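Local coordinates for alkyltransferase-like protein 1 (Schizosaccharomyces pombe, PDB 3GVA), which recognises O(6)-alkylguanine lesions in DNA, flips the damaged base out of the bent duplex and presents it to nucleotide excision repair, at residues V14-Y25 with H53-S62. Residues are numbered along the deposited sequence; the frame is centred on the assembly and turned at random.
Sequences VCEIPYGKVSTY and HVPWHRVINS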
# COMPACT_ATOMS: atom_id res chain seq x y z
N VAL A 14 9.07 -1.44 0.76
CA VAL A 14 8.01 -1.25 -0.23
C VAL A 14 8.57 -1.44 -1.65
O VAL A 14 7.92 -2.03 -2.52
CB VAL A 14 7.37 0.16 -0.11
CG1 VAL A 14 6.33 0.36 -1.20
CG2 VAL A 14 6.71 0.31 1.27
N CYS A 15 9.79 -0.96 -1.88
CA CYS A 15 10.43 -1.10 -3.19
C CYS A 15 10.61 -2.57 -3.55
O CYS A 15 10.86 -2.91 -4.70
CB CYS A 15 11.79 -0.41 -3.20
SG CYS A 15 11.71 1.40 -3.24
N GLU A 16 10.48 -3.45 -2.56
CA GLU A 16 10.63 -4.88 -2.81
C GLU A 16 9.33 -5.59 -3.17
O GLU A 16 9.37 -6.72 -3.65
CB GLU A 16 11.27 -5.56 -1.61
CG GLU A 16 12.74 -5.24 -1.47
CD GLU A 16 13.37 -5.98 -0.32
OE1 GLU A 16 13.03 -5.67 0.85
OE2 GLU A 16 14.19 -6.89 -0.57
N ILE A 17 8.18 -4.96 -2.92
CA ILE A 17 6.89 -5.58 -3.28
C ILE A 17 6.94 -5.75 -4.80
O ILE A 17 7.16 -4.78 -5.54
CB ILE A 17 5.68 -4.67 -2.92
CG1 ILE A 17 5.71 -4.31 -1.44
CG2 ILE A 17 4.37 -5.40 -3.23
CD1 ILE A 17 4.65 -3.30 -1.03
N PRO A 18 6.76 -6.98 -5.29
CA PRO A 18 6.82 -7.12 -6.75
C PRO A 18 5.64 -6.57 -7.55
O PRO A 18 4.54 -6.35 -7.03
CB PRO A 18 7.01 -8.62 -6.94
CG PRO A 18 6.32 -9.20 -5.76
CD PRO A 18 6.74 -8.29 -4.63
N TYR A 19 5.92 -6.32 -8.82
CA TYR A 19 4.95 -5.82 -9.77
C TYR A 19 3.71 -6.71 -9.70
O TYR A 19 3.83 -7.93 -9.66
CB TYR A 19 5.57 -5.90 -11.17
CG TYR A 19 4.72 -5.38 -12.30
CD1 TYR A 19 4.79 -4.05 -12.70
CD2 TYR A 19 3.87 -6.24 -13.00
CE1 TYR A 19 4.05 -3.59 -13.79
CE2 TYR A 19 3.12 -5.78 -14.09
CZ TYR A 19 3.22 -4.45 -14.47
OH TYR A 19 2.49 -4.00 -15.55
N GLY A 20 2.53 -6.11 -9.65
CA GLY A 20 1.31 -6.90 -9.60
C GLY A 20 0.94 -7.48 -8.24
O GLY A 20 -0.05 -8.18 -8.13
N LYS A 21 1.73 -7.19 -7.22
CA LYS A 21 1.45 -7.68 -5.87
C LYS A 21 1.23 -6.51 -4.92
O LYS A 21 1.51 -5.37 -5.26
CB LYS A 21 2.62 -8.53 -5.36
CG LYS A 21 2.84 -9.82 -6.15
CD LYS A 21 1.69 -10.78 -5.96
CE LYS A 21 1.89 -12.06 -6.76
NZ LYS A 21 0.72 -12.98 -6.58
N VAL A 22 0.72 -6.79 -3.72
CA VAL A 22 0.48 -5.72 -2.75
C VAL A 22 0.85 -6.16 -1.35
O VAL A 22 1.12 -7.33 -1.10
CB VAL A 22 -1.02 -5.26 -2.74
CG1 VAL A 22 -1.45 -4.84 -4.15
CG2 VAL A 22 -1.92 -6.38 -2.22
N SER A 23 0.88 -5.21 -0.42
CA SER A 23 1.19 -5.52 0.96
C SER A 23 0.44 -4.53 1.85
O SER A 23 -0.32 -3.70 1.35
CB SER A 23 2.70 -5.46 1.22
OG SER A 23 3.01 -6.05 2.47
N THR A 24 0.66 -4.62 3.16
CA THR A 24 -0.02 -3.73 4.10
C THR A 24 0.96 -3.17 5.13
O THR A 24 2.09 -3.67 5.27
CB THR A 24 -1.14 -4.47 4.85
OG1 THR A 24 -0.56 -5.54 5.61
CG2 THR A 24 -2.16 -5.04 3.89
N TYR A 25 0.53 -2.15 5.87
CA TYR A 25 1.38 -1.55 6.89
C TYR A 25 1.85 -2.62 7.88
O TYR A 25 3.02 -2.67 8.25
CB TYR A 25 0.62 -0.47 7.67
CG TYR A 25 0.17 0.72 6.84
CD1 TYR A 25 0.81 1.05 5.65
CD2 TYR A 25 -0.88 1.53 7.27
CE1 TYR A 25 0.42 2.16 4.90
CE2 TYR A 25 -1.28 2.65 6.54
CZ TYR A 25 -0.62 2.96 5.35
OH TYR A 25 -1.01 4.06 4.62
N HIS A 53 9.44 7.74 -6.23
CA HIS A 53 9.71 6.56 -7.05
C HIS A 53 9.23 5.32 -6.30
O HIS A 53 9.01 4.27 -6.91
CB HIS A 53 11.21 6.44 -7.29
CG HIS A 53 11.98 6.13 -6.04
ND1 HIS A 53 12.31 4.84 -5.67
CD2 HIS A 53 12.44 6.94 -5.05
CE1 HIS A 53 12.93 4.87 -4.50
NE2 HIS A 53 13.03 6.13 -4.11
N VAL A 54 9.09 5.43 -4.98
CA VAL A 54 8.64 4.30 -4.17
C VAL A 54 7.25 3.87 -4.65
O VAL A 54 6.36 4.71 -4.79
CB VAL A 54 8.58 4.68 -2.67
CG1 VAL A 54 8.06 3.50 -1.85
CG2 VAL A 54 9.97 5.08 -2.19
N PRO A 55 7.05 2.57 -4.92
CA PRO A 55 5.75 2.07 -5.39
C PRO A 55 4.68 1.99 -4.30
O PRO A 55 4.14 0.91 -4.04
CB PRO A 55 6.10 0.71 -5.97
CG PRO A 55 7.21 0.24 -5.07
CD PRO A 55 8.06 1.49 -4.91
N TRP A 56 4.38 3.13 -3.70
CA TRP A 56 3.39 3.22 -2.63
C TRP A 56 2.01 2.68 -3.00
O TRP A 56 1.23 2.31 -2.13
CB TRP A 56 3.23 4.68 -2.18
CG TRP A 56 2.84 5.59 -3.31
CD1 TRP A 56 3.68 6.22 -4.19
CD2 TRP A 56 1.51 5.89 -3.74
NE1 TRP A 56 2.95 6.89 -5.14
CE2 TRP A 56 1.62 6.70 -4.89
CE3 TRP A 56 0.24 5.55 -3.27
CZ2 TRP A 56 0.50 7.18 -5.58
CZ3 TRP A 56 -0.88 6.02 -3.95
CH2 TRP A 56 -0.74 6.83 -5.10
N HIS A 57 1.71 2.63 -4.29
CA HIS A 57 0.40 2.15 -4.71
C HIS A 57 0.21 0.67 -4.40
O HIS A 57 -0.92 0.19 -4.39
CB HIS A 57 0.20 2.41 -6.21
CG HIS A 57 1.17 1.69 -7.09
ND1 HIS A 57 2.51 2.03 -7.16
CD2 HIS A 57 1.02 0.61 -7.89
CE1 HIS A 57 3.13 1.19 -7.96
NE2 HIS A 57 2.25 0.31 -8.41
N ARG A 58 1.30 -0.04 -4.12
CA ARG A 58 1.22 -1.46 -3.81
C ARG A 58 0.93 -1.72 -2.33
O ARG A 58 0.83 -2.87 -1.90
CB ARG A 58 2.50 -2.18 -4.23
CG ARG A 58 2.67 -2.21 -5.75
CD ARG A 58 3.96 -2.85 -6.18
NE ARG A 58 4.20 -2.59 -7.60
CZ ARG A 58 5.40 -2.54 -8.16
NH1 ARG A 58 6.49 -2.75 -7.43
NH2 ARG A 58 5.52 -2.23 -9.45
N VAL A 59 0.80 -0.66 -1.54
CA VAL A 59 0.49 -0.81 -0.12
C VAL A 59 -0.99 -0.42 0.06
O VAL A 59 -1.39 0.69 -0.28
CB VAL A 59 1.40 0.09 0.75
CG1 VAL A 59 1.13 -0.16 2.23
CG2 VAL A 59 2.86 -0.19 0.44
N ILE A 60 -1.80 -1.35 0.57
CA ILE A 60 -3.22 -1.09 0.76
C ILE A 60 -3.62 -1.48 2.17
O ILE A 60 -2.87 -2.16 2.86
CB ILE A 60 -4.09 -1.92 -0.22
CG1 ILE A 60 -3.91 -3.41 0.04
CG2 ILE A 60 -3.68 -1.60 -1.66
CD1 ILE A 60 -4.78 -4.30 -0.83
N ASN A 61 -4.81 -1.07 2.62
CA ASN A 61 -5.21 -1.45 3.96
C ASN A 61 -5.59 -2.93 4.00
O ASN A 61 -5.90 -3.54 2.97
CB ASN A 61 -6.33 -0.55 4.50
CG ASN A 61 -7.53 -0.50 3.59
OD1 ASN A 61 -8.24 -1.49 3.42
ND2 ASN A 61 -7.77 0.67 2.99
N SER A 62 -5.53 -3.50 5.20
CA SER A 62 -5.82 -4.91 5.42
C SER A 62 -7.16 -5.41 4.88
O SER A 62 -7.29 -6.59 4.54
CB SER A 62 -5.74 -5.22 6.92
OG SER A 62 -4.53 -4.71 7.45
O HOH W 1 -2.24 -6.57 7.58
O HOH W 2 -2.14 -1.18 5.27
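Ser23 O accepts from Ile60 N at 2.9 Å in a nearly straight bond and meets the CA-H of Val59, while Ser23 N gives its hydrogen to Arg58 O at 2.8 Å. This single beta bridge ties the loop leading into helix 25-31 to the one preceding helix 73-84, within the helix-turn-helix DNA-binding domain of the MGMT family. Arg58 suits its place by length: extended from CG to NE, it lies under the turn Pro18-Lys21, with Tyr19 CA 3.6 Å above the centre of its guanidinium and Pro55 CB against the opposite face. Its NH1 adds a weak, bent bond (123°) to Ile17 O, while NE forms a salt bridge with Glu85, which also accepts Gly20 N. A leucine here would probably cost Glu85 its salt bridge and leave the turn without the flat group against it. Gly20 fits this type II turn because at its positive phi (79°) a side chain would jam against Tyr19 O. Branched Val59 serves two sides: CG1, anti to the backbone N (chi1 -176°), lies 3.6 Å from Tyr25 CE1, and CG2 packs against both Val14 CG1 and Ile17 CD1. Tyr25, thought to be required for phosphate rotation in nucleotide flipping, thus meets, through Val59 CG1, a buried cluster that Met45 of helix 38-46 also touches. The Val14 and Val54 side chains cross at about a right angle, their CG1 methyls 3.6 Å apart. Thr24, the N-cap of helix 25-31, uses OG1 to hold Glu27 N. One water accepts from Tyr25 N and donates to Ile60 O at 2.7 Å; another joins Thr24 OG1 to Ser62 OG.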